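Local coordinates for rhamnonate dehydratase (Gibberella zeae PH-1, PDB 3FXG), which probably catalyses the magnesium-dependent dehydration of L-rhamnonate to 2-keto-3-deoxy-L-rhamnonate, as a member of the enolase superfamily, at residues Ile14-Ile19 against Ile398-Leu403; Val22-Asp27 against Phe360-Ile365; Gly184-Pro189 against Val203-Lys208; Glu197-Asn202 against Val229-Glu234. One frame throughout, in Å; residues are numbered along the deposited sequence.

Contact 1 (Ile14-Ile19 against Ile398-Leu403); sequences IRSFII and IPSDYL
Ile-18 and Ile-398 form an antiparallel hydrogen-bonded pair, their main chains joined by two nearly straight bonds. Ile-18 N reaches Ile-398 O at 2.8 Å, and Ile-398 N returns the bond to Ile-18 O, lying in its carbonyl plane. On the sheet face that carries these two side chains, Ile-18 CB and Ile-398 CB are 4.2 Å apart. Ile-18 keeps CG1 beside its backbone N (chi1 -65°) and extends it, which carries CD1 to the edge of the Tyr-402 ring at its hydroxyl end, 3.0 Å from Tyr-402 OH, a tight approach, and on to Leu-403 CD1. Leu-403 in turn meets Leu-403 of a second subunit. Phe-17 and Pro-399, the adjoining non-hydrogen-bonded pair, use the other face: Phe-17 CE1 lies 4.0 Å from Pro-399 CG, and the two side chains meet at a slant. Beyond the ladder, Ser-16 OG and Ser-400 OG are 2.7 Å apart, close enough for a hydrogen bond, while Ser-400 N adds a weak bond to Ser-16 O. Ser-16 OG also bonds to His-94 of helix 86-101. Strand 397-399 is one of the two outermost strands, within this chain, of the antiparallel sheet. Strand 11-19 has strand 66-73 on its other side, Phe-17 pairing with Leu-68, while helix 86-101 packs on Ser-16 and Ile-18.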
loop_
_atom_site.group_PDB
_atom_site.type_symbol
_atom_site.label_atom_id
_atom_site.label_comp_id
_atom_site.label_asym_id
_atom_site.label_seq_id
_atom_site.Cartn_x
_atom_site.Cartn_y
_atom_site.Cartn_z
ATOM N N ILE A 14 -8.050 -40.059 -31.995
ATOM C CA ILE A 14 -7.049 -39.856 -30.962
ATOM C C ILE A 14 -6.846 -41.179 -30.235
ATOM O O ILE A 14 -7.808 -41.870 -29.895
ATOM C CB ILE A 14 -7.471 -38.757 -29.952
ATOM C CG1 ILE A 14 -6.384 -38.587 -28.888
ATOM C CG2 ILE A 14 -8.796 -39.111 -29.306
ATOM C CD1 ILE A 14 -6.531 -37.323 -28.050
ATOM N N ARG A 15 -5.587 -41.539 -30.027
ATOM C CA ARG A 15 -5.243 -42.778 -29.348
ATOM C C ARG A 15 -4.273 -42.462 -28.213
ATOM O O ARG A 15 -3.503 -41.510 -28.300
ATOM C CB ARG A 15 -4.582 -43.750 -30.335
ATOM C CG ARG A 15 -5.463 -44.183 -31.506
ATOM C CD ARG A 15 -4.701 -45.101 -32.463
ATOM N NE ARG A 15 -3.684 -44.393 -33.243
ATOM C CZ ARG A 15 -3.926 -43.741 -34.381
ATOM N NH1 ARG A 15 -5.154 -43.706 -34.884
ATOM N NH2 ARG A 15 -2.938 -43.125 -35.021
ATOM N N SER A 16 -4.322 -43.246 -27.142
ATOM C CA SER A 16 -3.413 -43.034 -26.024
ATOM C C SER A 16 -2.820 -44.367 -25.606
ATOM O O SER A 16 -3.469 -45.411 -25.711
ATOM C CB SER A 16 -4.132 -42.379 -24.836
ATOM O OG SER A 16 -5.092 -43.243 -24.264
ATOM N N PHE A 17 -1.579 -44.322 -25.139
ATOM C CA PHE A 17 -0.867 -45.517 -24.717
ATOM C C PHE A 17 -0.102 -45.260 -23.435
ATOM O O PHE A 17 0.355 -44.145 -23.184
ATOM C CB PHE A 17 0.149 -45.930 -25.786
ATOM C CG PHE A 17 -0.449 -46.191 -27.131
ATOM C CD1 PHE A 17 -0.890 -47.464 -27.475
ATOM C CD2 PHE A 17 -0.583 -45.159 -28.057
ATOM C CE1 PHE A 17 -1.455 -47.710 -28.723
ATOM C CE2 PHE A 17 -1.147 -45.393 -29.308
ATOM C CZ PHE A 17 -1.585 -46.671 -29.641
ATOM N N ILE A 18 0.037 -46.301 -22.628
ATOM C CA ILE A 18 0.809 -46.208 -21.400
ATOM C C ILE A 18 2.165 -46.785 -21.787
ATOM O O ILE A 18 2.231 -47.797 -22.485
ATOM C CB ILE A 18 0.195 -47.064 -20.285
ATOM C CG1 ILE A 18 -1.177 -46.501 -19.908
ATOM C CG2 ILE A 18 1.128 -47.099 -19.081
ATOM C CD1 ILE A 18 -2.000 -47.422 -19.050
ATOM N N ILE A 19 3.244 -46.136 -21.369
ATOM C CA ILE A 19 4.570 -46.630 -21.702
ATOM C C ILE A 19 5.008 -47.638 -20.647
ATOM O O ILE A 19 5.214 -47.286 -19.489
ATOM C CB ILE A 19 5.579 -45.468 -21.792
ATOM C CG1 ILE A 19 5.059 -44.425 -22.789
ATOM C CG2 ILE A 19 6.937 -45.983 -22.249
ATOM C CD1 ILE A 19 5.906 -43.179 -22.885
ATOM N N ILE A 398 1.429 -49.770 -24.375
ATOM C CA ILE A 398 0.238 -50.451 -23.898
ATOM C C ILE A 398 -1.027 -49.657 -24.201
ATOM O O ILE A 398 -1.233 -48.578 -23.646
ATOM C CB ILE A 398 0.323 -50.669 -22.374
ATOM C CG1 ILE A 398 1.632 -51.379 -22.027
ATOM C CG2 ILE A 398 -0.867 -51.475 -21.894
ATOM C CD1 ILE A 398 1.911 -51.457 -20.543
ATOM N N PRO A 399 -1.888 -50.176 -25.092
ATOM C CA PRO A 399 -3.128 -49.468 -25.423
ATOM C C PRO A 399 -3.899 -49.231 -24.122
ATOM O O PRO A 399 -3.931 -50.101 -23.252
ATOM C CB PRO A 399 -3.844 -50.446 -26.351
ATOM C CG PRO A 399 -2.708 -51.143 -27.034
ATOM C CD PRO A 399 -1.762 -51.409 -25.887
ATOM N N SER A 400 -4.510 -48.060 -23.986
ATOM C CA SER A 400 -5.247 -47.730 -22.769
ATOM C C SER A 400 -6.625 -48.383 -22.693
ATOM O O SER A 400 -7.350 -48.198 -21.715
ATOM C CB SER A 400 -5.392 -46.211 -22.648
ATOM O OG SER A 400 -6.081 -45.677 -23.762
ATOM N N ASP A 401 -6.967 -49.156 -23.722
ATOM C CA ASP A 401 -8.254 -49.848 -23.816
ATOM C C ASP A 401 -8.708 -50.588 -22.555
ATOM O O ASP A 401 -9.881 -50.533 -22.189
ATOM C CB ASP A 401 -8.217 -50.842 -24.983
ATOM C CG ASP A 401 -8.073 -50.158 -26.334
ATOM O OD1 ASP A 401 -7.273 -49.204 -26.450
ATOM O OD2 ASP A 401 -8.755 -50.585 -27.287
ATOM N N TYR A 402 -7.786 -51.282 -21.896
ATOM C CA TYR A 402 -8.128 -52.050 -20.702
ATOM C C TYR A 402 -8.753 -51.213 -19.587
ATOM O O TYR A 402 -9.546 -51.721 -18.796
ATOM C CB TYR A 402 -6.887 -52.779 -20.172
ATOM C CG TYR A 402 -5.910 -51.909 -19.410
ATOM C CD1 TYR A 402 -5.978 -51.806 -18.019
ATOM C CD2 TYR A 402 -4.916 -51.193 -20.075
ATOM C CE1 TYR A 402 -5.077 -51.012 -17.309
ATOM C CE2 TYR A 402 -4.011 -50.395 -19.375
ATOM C CZ TYR A 402 -4.097 -50.310 -17.996
ATOM O OH TYR A 402 -3.207 -49.522 -17.302
ATOM N N LEU A 403 -8.400 -49.933 -19.531
ATOM C CA LEU A 403 -8.918 -49.038 -18.501
ATOM C C LEU A 403 -10.418 -48.779 -18.620
ATOM O O LEU A 403 -11.047 -48.287 -17.678
ATOM C CB LEU A 403 -8.167 -47.704 -18.547
ATOM C CG LEU A 403 -6.703 -47.723 -18.107
ATOM C CD1 LEU A 403 -6.030 -46.416 -18.499
ATOM C CD2 LEU A 403 -6.624 -47.943 -16.601
#

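Contact 2 (Val22-Asp27 against Phe360-Ile365); sequences VGSGGD and FGDLFI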
loop_
_atom_site.group_PDB
_atom_site.type_symbol
_atom_site.label_atom_id
_atom_site.label_comp_id
_atom_site.label_asym_id
_atom_site.label_seq_id
_atom_site.Cartn_x
_atom_site.Cartn_y
_atom_site.Cartn_z
ATOM N N VAL A 22 10.264 -48.727 -17.328
ATOM C CA VAL A 22 10.736 -47.450 -16.802
ATOM C C VAL A 22 11.782 -46.844 -17.734
ATOM O O VAL A 22 12.195 -47.473 -18.710
ATOM C CB VAL A 22 11.377 -47.621 -15.397
ATOM C CG1 VAL A 22 10.400 -48.309 -14.453
ATOM C CG2 VAL A 22 12.668 -48.418 -15.503
ATOM N N GLY A 23 12.199 -45.619 -17.429
ATOM C CA GLY A 23 13.213 -44.951 -18.226
ATOM C C GLY A 23 12.840 -44.541 -19.641
ATOM O O GLY A 23 13.722 -44.286 -20.459
ATOM N N SER A 24 11.549 -44.475 -19.946
ATOM C CA SER A 24 11.116 -44.070 -21.280
ATOM C C SER A 24 9.799 -43.310 -21.203
ATOM O O SER A 24 8.842 -43.768 -20.581
ATOM C CB SER A 24 10.965 -45.293 -22.192
ATOM O OG SER A 24 9.999 -46.192 -21.682
ATOM N N GLY A 25 9.754 -42.145 -21.838
ATOM C CA GLY A 25 8.545 -41.344 -21.809
ATOM C C GLY A 25 8.758 -40.061 -21.030
ATOM O O GLY A 25 9.846 -39.818 -20.500
ATOM N N GLY A 26 7.709 -39.250 -20.945
ATOM C CA GLY A 26 7.790 -37.975 -20.255
ATOM C C GLY A 26 8.006 -37.950 -18.750
ATOM O O GLY A 26 8.375 -36.905 -18.210
ATOM N N ASP A 27 7.784 -39.064 -18.058
ATOM C CA ASP A 27 7.972 -39.075 -16.605
ATOM C C ASP A 27 9.449 -39.188 -16.232
ATOM O O ASP A 27 9.995 -40.289 -16.131
ATOM C CB ASP A 27 7.190 -40.226 -15.965
ATOM C CG ASP A 27 7.111 -40.105 -14.449
ATOM O OD1 ASP A 27 7.884 -39.306 -13.871
ATOM O OD2 ASP A 27 6.282 -40.816 -13.836
ATOM N N PHE A 360 13.735 -38.725 -23.013
ATOM C CA PHE A 360 12.625 -39.668 -23.058
ATOM C C PHE A 360 13.083 -41.109 -23.264
ATOM O O PHE A 360 12.293 -41.974 -23.645
ATOM C CB PHE A 360 11.638 -39.260 -24.159
ATOM C CG PHE A 360 11.106 -37.860 -24.007
ATOM C CD1 PHE A 360 10.510 -37.450 -22.816
ATOM C CD2 PHE A 360 11.198 -36.948 -25.053
ATOM C CE1 PHE A 360 10.013 -36.154 -22.670
ATOM C CE2 PHE A 360 10.706 -35.648 -24.918
ATOM C CZ PHE A 360 10.112 -35.250 -23.723
ATOM N N GLY A 361 14.362 -41.365 -23.005
ATOM C CA GLY A 361 14.888 -42.712 -23.147
ATOM C C GLY A 361 14.842 -43.287 -24.551
ATOM O O GLY A 361 15.102 -42.582 -25.526
ATOM N N ASP A 362 14.500 -44.570 -24.656
ATOM C CA ASP A 362 14.446 -45.242 -25.951
ATOM C C ASP A 362 13.099 -45.161 -26.667
ATOM O O ASP A 362 12.854 -45.901 -27.618
ATOM C CB ASP A 362 14.863 -46.708 -25.791
ATOM C CG ASP A 362 13.854 -47.524 -25.003
ATOM O OD1 ASP A 362 13.015 -46.929 -24.294
ATOM O OD2 ASP A 362 13.910 -48.769 -25.087
ATOM N N LEU A 363 12.230 -44.260 -26.220
ATOM C CA LEU A 363 10.923 -44.104 -26.854
ATOM C C LEU A 363 11.102 -43.585 -28.281
ATOM O O LEU A 363 10.387 -43.991 -29.194
ATOM C CB LEU A 363 10.051 -43.129 -26.058
ATOM C CG LEU A 363 8.664 -42.819 -26.636
ATOM C CD1 LEU A 363 7.856 -44.096 -26.769
ATOM C CD2 LEU A 363 7.945 -41.830 -25.732
ATOM N N PHE A 364 12.063 -42.683 -28.460
ATOM C CA PHE A 364 12.347 -42.100 -29.769
ATOM C C PHE A 364 13.749 -42.500 -30.217
ATOM O O PHE A 364 14.586 -42.874 -29.393
ATOM C CB PHE A 364 12.234 -40.575 -29.693
ATOM C CG PHE A 364 10.911 -40.098 -29.159
ATOM C CD1 PHE A 364 9.736 -40.342 -29.861
ATOM C CD2 PHE A 364 10.837 -39.433 -27.940
ATOM C CE1 PHE A 364 8.503 -39.932 -29.358
ATOM C CE2 PHE A 364 9.607 -39.019 -27.425
ATOM C CZ PHE A 364 8.440 -39.270 -28.137
ATOM N N ILE A 365 14.010 -42.414 -31.517
ATOM C CA ILE A 365 15.318 -42.792 -32.044
ATOM C C ILE A 365 16.204 -41.614 -32.446
ATOM O O ILE A 365 17.399 -41.793 -32.691
ATOM C CB ILE A 365 15.177 -43.702 -33.283
ATOM C CG1 ILE A 365 14.496 -42.937 -34.413
ATOM C CG2 ILE A 365 14.371 -44.940 -32.938
ATOM C CD1 ILE A 365 14.253 -43.765 -35.663
HETATM O O HOH W 1 14.939 -46.072 -22.178
#
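Phe-360 O gathers several groups of the loop 22-27 and of its own turn. Gly-25 N donates to it at 3.1 Å from above the carbonyl plane, 48° out of it, so the bond does not follow a lone pair. Ser-24 CA adds a C-H...O contact to the same oxygen, and Leu-363 N a weak bond from within the turn. A second C-H...O contact runs the other way, from Gly-361 CA to Gly-23 O at 3.3 Å. Gly-361, at positive phi, thus brings its CA against that oxygen, with no side chain between the two loops at this point. One water bridges the same two loops, donating a hydrogen bond to Gly-23 O at 2.8 Å and accepting one from Asp-362 N at 2.9 Å. The Phe-360 side chain, with CG beside its backbone N (chi1 -57°), lays CD1 along Gly-25, whose O lies at the ring edge in its plane, and CE1 3.8 Å from Gly-26 CA. Leu-363 CD2 touches Gly-25 CA at 4.0 Å. Gly-26 N is hydrogen-bonded to Thr-82 OG1 of strand 78-84. The hydrogen bonds between the two loops come from main-chain atoms and a bridging water, so the joint rests on backbone shape and not on a charged pair.

Contact 3 (Gly184-Pro189 against Val203-Lys208); sequences GKVPLP and VEFLRK
Phe-205 reaches from its helix to the end of strand 184-187, and its CB already lies 4.1 Å from Pro-189 CG. With CG turned away from the backbone N (chi1 173°), the ring extends toward the strand and meets Pro-189 on one face. Pro-189 CD sits 3.9 Å from the ring centroid and 28° off the normal, a CH-pi contact; its closest ring atom is Phe-205 CD2 at 3.5 Å. Farther out, Phe-205 CE2 comes within 3.4 Å of Pro-187 O, and CZ is nearly as near to that oxygen. The same CE2 touches Val-186 CG2 at 4.0 Å. These elements belong to the beta-alpha-beta unit of strand 184-187, helix 195-213 and strand 219-222 in the barrel domain; the axes of the segments 184-187 and 203-208 run roughly antiparallel (154°), 10.5 Å apart at closest. The next residue, Leu-206, packs its CD2 against Val-186 CG2 at 3.8 Å and also reaches Val-221 of the next strand. The outward side of the helix carries charge instead: Arg-207 grips Glu-204 side-on, through NE and NH2, and Lys-208 NZ joins at Glu-204 OE2. On the strand, Lys-185 NZ forms salt bridges with Glu-248, a magnesium ligand, and with Glu-345.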
loop_
_atom_site.group_PDB
_atom_site.type_symbol
_atom_site.label_atom_id
_atom_site.label_comp_id
_atom_site.label_asym_id
_atom_site.label_seq_id
_atom_site.Cartn_x
_atom_site.Cartn_y
_atom_site.Cartn_z
ATOM N N GLY A 184 26.053 -25.353 -13.784
ATOM C CA GLY A 184 25.591 -26.607 -13.217
ATOM C C GLY A 184 24.641 -26.393 -12.056
ATOM O O GLY A 184 24.925 -25.593 -11.169
ATOM N N LYS A 185 23.510 -27.095 -12.060
ATOM C CA LYS A 185 22.533 -26.975 -10.977
ATOM C C LYS A 185 22.503 -28.273 -10.183
ATOM O O LYS A 185 22.214 -29.339 -10.729
ATOM C CB LYS A 185 21.133 -26.681 -11.528
ATOM C CG LYS A 185 20.099 -26.372 -10.442
ATOM C CD LYS A 185 18.774 -25.864 -11.032
ATOM C CE LYS A 185 18.064 -26.942 -11.838
ATOM N NZ LYS A 185 16.812 -26.432 -12.475
ATOM N N VAL A 186 22.796 -28.177 -8.892
ATOM C CA VAL A 186 22.826 -29.348 -8.026
ATOM C C VAL A 186 21.621 -29.421 -7.088
ATOM O O VAL A 186 21.034 -28.401 -6.727
ATOM C CB VAL A 186 24.128 -29.365 -7.182
ATOM C CG1 VAL A 186 25.343 -29.415 -8.103
ATOM C CG2 VAL A 186 24.199 -28.131 -6.302
ATOM N N PRO A 187 21.225 -30.638 -6.698
ATOM C CA PRO A 187 20.082 -30.793 -5.795
ATOM C C PRO A 187 20.501 -30.668 -4.326
ATOM O O PRO A 187 21.481 -31.281 -3.897
ATOM C CB PRO A 187 19.558 -32.182 -6.145
ATOM C CG PRO A 187 20.813 -32.930 -6.476
ATOM C CD PRO A 187 21.631 -31.935 -7.273
ATOM N N LEU A 188 19.768 -29.853 -3.571
ATOM C CA LEU A 188 20.044 -29.651 -2.151
ATOM C C LEU A 188 19.733 -30.972 -1.457
ATOM O O LEU A 188 18.635 -31.506 -1.595
ATOM C CB LEU A 188 19.150 -28.546 -1.589
ATOM C CG LEU A 188 19.473 -28.079 -0.169
ATOM C CD1 LEU A 188 20.747 -27.246 -0.194
ATOM C CD2 LEU A 188 18.317 -27.255 0.375
ATOM N N PRO A 189 20.696 -31.513 -0.698
ATOM C CA PRO A 189 20.526 -32.785 0.007
ATOM C C PRO A 189 19.640 -32.887 1.249
ATOM O O PRO A 189 18.947 -33.890 1.422
ATOM C CB PRO A 189 21.967 -33.198 0.303
ATOM C CG PRO A 189 22.632 -31.886 0.560
ATOM C CD PRO A 189 22.076 -31.011 -0.552
ATOM N N VAL A 203 25.547 -26.614 3.531
ATOM C CA VAL A 203 26.570 -25.624 3.228
ATOM C C VAL A 203 27.862 -26.296 2.774
ATOM O O VAL A 203 28.467 -25.886 1.782
ATOM C CB VAL A 203 26.866 -24.734 4.460
ATOM C CG1 VAL A 203 28.023 -23.781 4.155
ATOM C CG2 VAL A 203 25.619 -23.943 4.840
ATOM N N GLU A 204 28.278 -27.327 3.505
ATOM C CA GLU A 204 29.501 -28.059 3.177
ATOM C C GLU A 204 29.388 -28.699 1.799
ATOM O O GLU A 204 30.354 -28.737 1.038
ATOM C CB GLU A 204 29.766 -29.135 4.237
ATOM C CG GLU A 204 30.962 -30.038 3.948
ATOM C CD GLU A 204 32.214 -29.262 3.564
ATOM O OE1 GLU A 204 32.414 -28.142 4.082
ATOM O OE2 GLU A 204 33.007 -29.784 2.753
ATOM N N PHE A 205 28.197 -29.201 1.494
ATOM C CA PHE A 205 27.910 -29.840 0.213
ATOM C C PHE A 205 28.146 -28.867 -0.938
ATOM O O PHE A 205 28.815 -29.195 -1.926
ATOM C CB PHE A 205 26.452 -30.307 0.198
ATOM C CG PHE A 205 25.985 -30.829 -1.130
ATOM C CD1 PHE A 205 26.359 -32.096 -1.569
ATOM C CD2 PHE A 205 25.141 -30.065 -1.931
ATOM C CE1 PHE A 205 25.893 -32.599 -2.785
ATOM C CE2 PHE A 205 24.669 -30.556 -3.147
ATOM C CZ PHE A 205 25.044 -31.826 -3.575
ATOM N N LEU A 206 27.582 -27.670 -0.806
ATOM C CA LEU A 206 27.719 -26.642 -1.827
ATOM C C LEU A 206 29.148 -26.109 -1.897
ATOM O O LEU A 206 29.649 -25.800 -2.977
ATOM C CB LEU A 206 26.731 -25.498 -1.552
ATOM C CG LEU A 206 25.249 -25.892 -1.638
ATOM C CD1 LEU A 206 24.368 -24.696 -1.285
ATOM C CD2 LEU A 206 24.927 -26.395 -3.046
ATOM N N ARG A 207 29.808 -26.010 -0.748
ATOM C CA ARG A 207 31.183 -25.522 -0.706
ATOM C C ARG A 207 32.092 -26.468 -1.486
ATOM O O ARG A 207 32.989 -26.030 -2.207
ATOM C CB ARG A 207 31.680 -25.435 0.738
ATOM C CG ARG A 207 33.059 -24.810 0.872
ATOM C CD ARG A 207 33.762 -25.289 2.132
ATOM N NE ARG A 207 34.084 -26.713 2.058
ATOM C CZ ARG A 207 34.970 -27.242 1.215
ATOM N NH1 ARG A 207 35.633 -26.467 0.365
ATOM N NH2 ARG A 207 35.191 -28.549 1.220
ATOM N N LYS A 208 31.851 -27.766 -1.332
ATOM C CA LYS A 208 32.642 -28.784 -2.009
ATOM C C LYS A 208 32.535 -28.635 -3.522
ATOM O O LYS A 208 33.528 -28.738 -4.241
ATOM C CB LYS A 208 32.172 -30.180 -1.585
ATOM C CG LYS A 208 32.989 -31.314 -2.184
ATOM C CD LYS A 208 32.592 -32.673 -1.616
ATOM C CE LYS A 208 32.986 -32.818 -0.148
ATOM N NZ LYS A 208 32.246 -31.893 0.760
#

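Contact 4 (Glu197-Asn202 against Val229-Glu234); sequences EGLRKN and VSYTIE
This is a helix-to-helix contact on the outside of the barrel domain, where helix 195-213 packs beside helix 229-238; the axes of the two segments approach to 11.7 Å and cross at -42°. Leu-199 and Tyr-231 carry most of the contact. Leu-199 CD1 lies against Glu-234 from CG (3.4 Å) onto the carboxylate, with CD and OE1 nearly as near, and is also 4.1 Å from Tyr-231 CE1. On the other helix, a chi1 of -171° swings the Tyr-231 ring away from its own backbone N and across toward 197-202, where Tyr-231 OH is 3.3 Å from Leu-199 CA. There it accepts a hydrogen bond from Asn-202 ND2 at 3.0 Å, a bent one with 133° at the hydrogen. The amide and the ring are turned almost perpendicular, and the hydroxyl lies close to the amide plane. The stronger partner of Asn-202 ND2 is Phe-190 O, in the loop that leads into helix 195-213. Glu-234 OE1 forms a long, weak ion pair with Lys-270 of a third subunit, while Ser-230 OG bonds to Asp-293 of that subunit. Neighbouring helices packed side by side round the parallel strands are the outer layer of the modified TIM barrel, (beta/alpha)7-beta, of the enolase superfamily.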
loop_
_atom_site.group_PDB
_atom_site.type_symbol
_atom_site.label_atom_id
_atom_site.label_comp_id
_atom_site.label_asym_id
_atom_site.label_seq_id
_atom_site.Cartn_x
_atom_site.Cartn_y
_atom_site.Cartn_z
ATOM N N GLU A 197 22.173 -29.085 11.906
ATOM C CA GLU A 197 23.151 -30.062 11.448
ATOM C C GLU A 197 22.956 -30.218 9.946
ATOM O O GLU A 197 23.915 -30.188 9.177
ATOM C CB GLU A 197 22.952 -31.411 12.143
ATOM C CG GLU A 197 23.892 -32.497 11.628
ATOM C CD GLU A 197 23.746 -33.811 12.373
ATOM O OE1 GLU A 197 24.073 -33.855 13.580
ATOM O OE2 GLU A 197 23.301 -34.799 11.750
ATOM N N GLY A 198 21.701 -30.378 9.538
ATOM C CA GLY A 198 21.396 -30.517 8.126
ATOM C C GLY A 198 21.830 -29.280 7.359
ATOM O O GLY A 198 22.313 -29.379 6.229
ATOM N N LEU A 199 21.673 -28.110 7.974
ATOM C CA LEU A 199 22.052 -26.859 7.327
ATOM C C LEU A 199 23.558 -26.808 7.129
ATOM O O LEU A 199 24.037 -26.416 6.064
ATOM C CB LEU A 199 21.583 -25.657 8.159
ATOM C CG LEU A 199 21.701 -24.271 7.511
ATOM C CD1 LEU A 199 20.776 -23.294 8.218
ATOM C CD2 LEU A 199 23.135 -23.784 7.566
ATOM N N ARG A 200 24.312 -27.206 8.151
ATOM C CA ARG A 200 25.763 -27.197 8.030
ATOM C C ARG A 200 26.182 -28.155 6.920
ATOM O O ARG A 200 27.081 -27.856 6.137
ATOM C CB ARG A 200 26.425 -27.597 9.353
ATOM C CG ARG A 200 26.362 -26.516 10.429
ATOM C CD ARG A 200 27.329 -26.814 11.568
ATOM N NE ARG A 200 26.947 -27.998 12.328
ATOM C CZ ARG A 200 25.978 -28.023 13.238
ATOM N NH1 ARG A 200 25.698 -29.152 13.876
ATOM N NH2 ARG A 200 25.297 -26.918 13.518
ATOM N N LYS A 201 25.515 -29.302 6.847
ATOM C CA LYS A 201 25.816 -30.293 5.820
ATOM C C LYS A 201 25.487 -29.753 4.431
ATOM O O LYS A 201 26.221 -30.004 3.473
ATOM C CB LYS A 201 25.047 -31.585 6.101
ATOM C CG LYS A 201 25.565 -32.317 7.341
ATOM C CD LYS A 201 24.580 -33.347 7.874
ATOM C CE LYS A 201 24.435 -34.539 6.951
ATOM N NZ LYS A 201 23.473 -35.529 7.516
ATOM N N ASN A 202 24.387 -29.013 4.319
ATOM C CA ASN A 202 24.009 -28.427 3.035
ATOM C C ASN A 202 25.085 -27.439 2.595
ATOM O O ASN A 202 25.486 -27.421 1.434
ATOM C CB ASN A 202 22.671 -27.686 3.137
ATOM C CG ASN A 202 21.480 -28.598 2.938
ATOM O OD1 ASN A 202 21.552 -29.573 2.189
ATOM N ND2 ASN A 202 20.365 -28.273 3.587
ATOM N N VAL A 229 10.342 -20.221 4.324
ATOM C CA VAL A 229 10.936 -18.890 4.339
ATOM C C VAL A 229 12.128 -18.696 5.267
ATOM O O VAL A 229 13.191 -18.253 4.823
ATOM C CB VAL A 229 9.870 -17.810 4.646
ATOM C CG1 VAL A 229 10.531 -16.443 4.790
ATOM C CG2 VAL A 229 8.847 -17.769 3.517
ATOM N N SER A 230 11.961 -19.015 6.548
ATOM C CA SER A 230 13.048 -18.843 7.509
ATOM C C SER A 230 14.285 -19.665 7.169
ATOM O O SER A 230 15.407 -19.156 7.212
ATOM C CB SER A 230 12.582 -19.210 8.923
ATOM O OG SER A 230 11.604 -18.298 9.389
ATOM N N TYR A 231 14.082 -20.936 6.841
ATOM C CA TYR A 231 15.208 -21.806 6.518
ATOM C C TYR A 231 15.942 -21.320 5.272
ATOM O O TYR A 231 17.174 -21.291 5.237
ATOM C CB TYR A 231 14.738 -23.246 6.310
ATOM C CG TYR A 231 15.882 -24.227 6.197
ATOM C CD1 TYR A 231 16.468 -24.781 7.336
ATOM C CD2 TYR A 231 16.401 -24.578 4.951
ATOM C CE1 TYR A 231 17.543 -25.666 7.236
ATOM C CE2 TYR A 231 17.474 -25.453 4.838
ATOM C CZ TYR A 231 18.040 -25.995 5.983
ATOM O OH TYR A 231 19.094 -26.870 5.869
ATOM N N THR A 232 15.183 -20.938 4.250
ATOM C CA THR A 232 15.775 -20.443 3.013
ATOM C C THR A 232 16.639 -19.225 3.305
ATOM O O THR A 232 17.773 -19.125 2.834
ATOM C CB THR A 232 14.691 -20.046 1.989
ATOM O OG1 THR A 232 13.931 -21.205 1.624
ATOM C CG2 THR A 232 15.328 -19.456 0.735
ATOM N N ILE A 233 16.102 -18.297 4.090
ATOM C CA ILE A 233 16.836 -17.089 4.437
ATOM C C ILE A 233 18.136 -17.403 5.174
ATOM O O ILE A 233 19.175 -16.804 4.889
ATOM C CB ILE A 233 15.950 -16.134 5.288
ATOM C CG1 ILE A 233 14.880 -15.501 4.386
ATOM C CG2 ILE A 233 16.799 -15.045 5.935
ATOM C CD1 ILE A 233 13.906 -14.582 5.110
ATOM N N GLU A 234 18.093 -18.349 6.110
ATOM C CA GLU A 234 19.302 -18.697 6.849
ATOM C C GLU A 234 20.320 -19.440 5.984
ATOM O O GLU A 234 21.519 -19.192 6.088
ATOM C CB GLU A 234 18.965 -19.537 8.089
ATOM C CG GLU A 234 20.213 -20.034 8.821
ATOM C CD GLU A 234 19.928 -20.589 10.204
ATOM O OE1 GLU A 234 18.883 -21.245 10.390
ATOM O OE2 GLU A 234 20.767 -20.380 11.108
#

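Contacts 1 and 2 meet directly through Ile-19: its CD1 lies 3.4 Å from Gly-25 CA and 3.8 Å from Leu-363 CD2, so the strand that pairs with 398-399 also abuts the loop contact. Contacts 3 and 4 share helix 195-213, their centres about 12 Å apart, and touch where Pro-189 CG meets Asn-202 OD1. The two pairs lie far apart, contacts 1 and 3 having centres about 40 Å from each other on opposite sides of the chain's centre. Contact 3 is near the metal site of Asp-222, Glu-248 and Glu-275: the side chain of Pro-187 is about 9 Å from the bound magnesium ion. Along the sequence, contacts 2, 3 and 4 all fall inside the loop closed by contact 1.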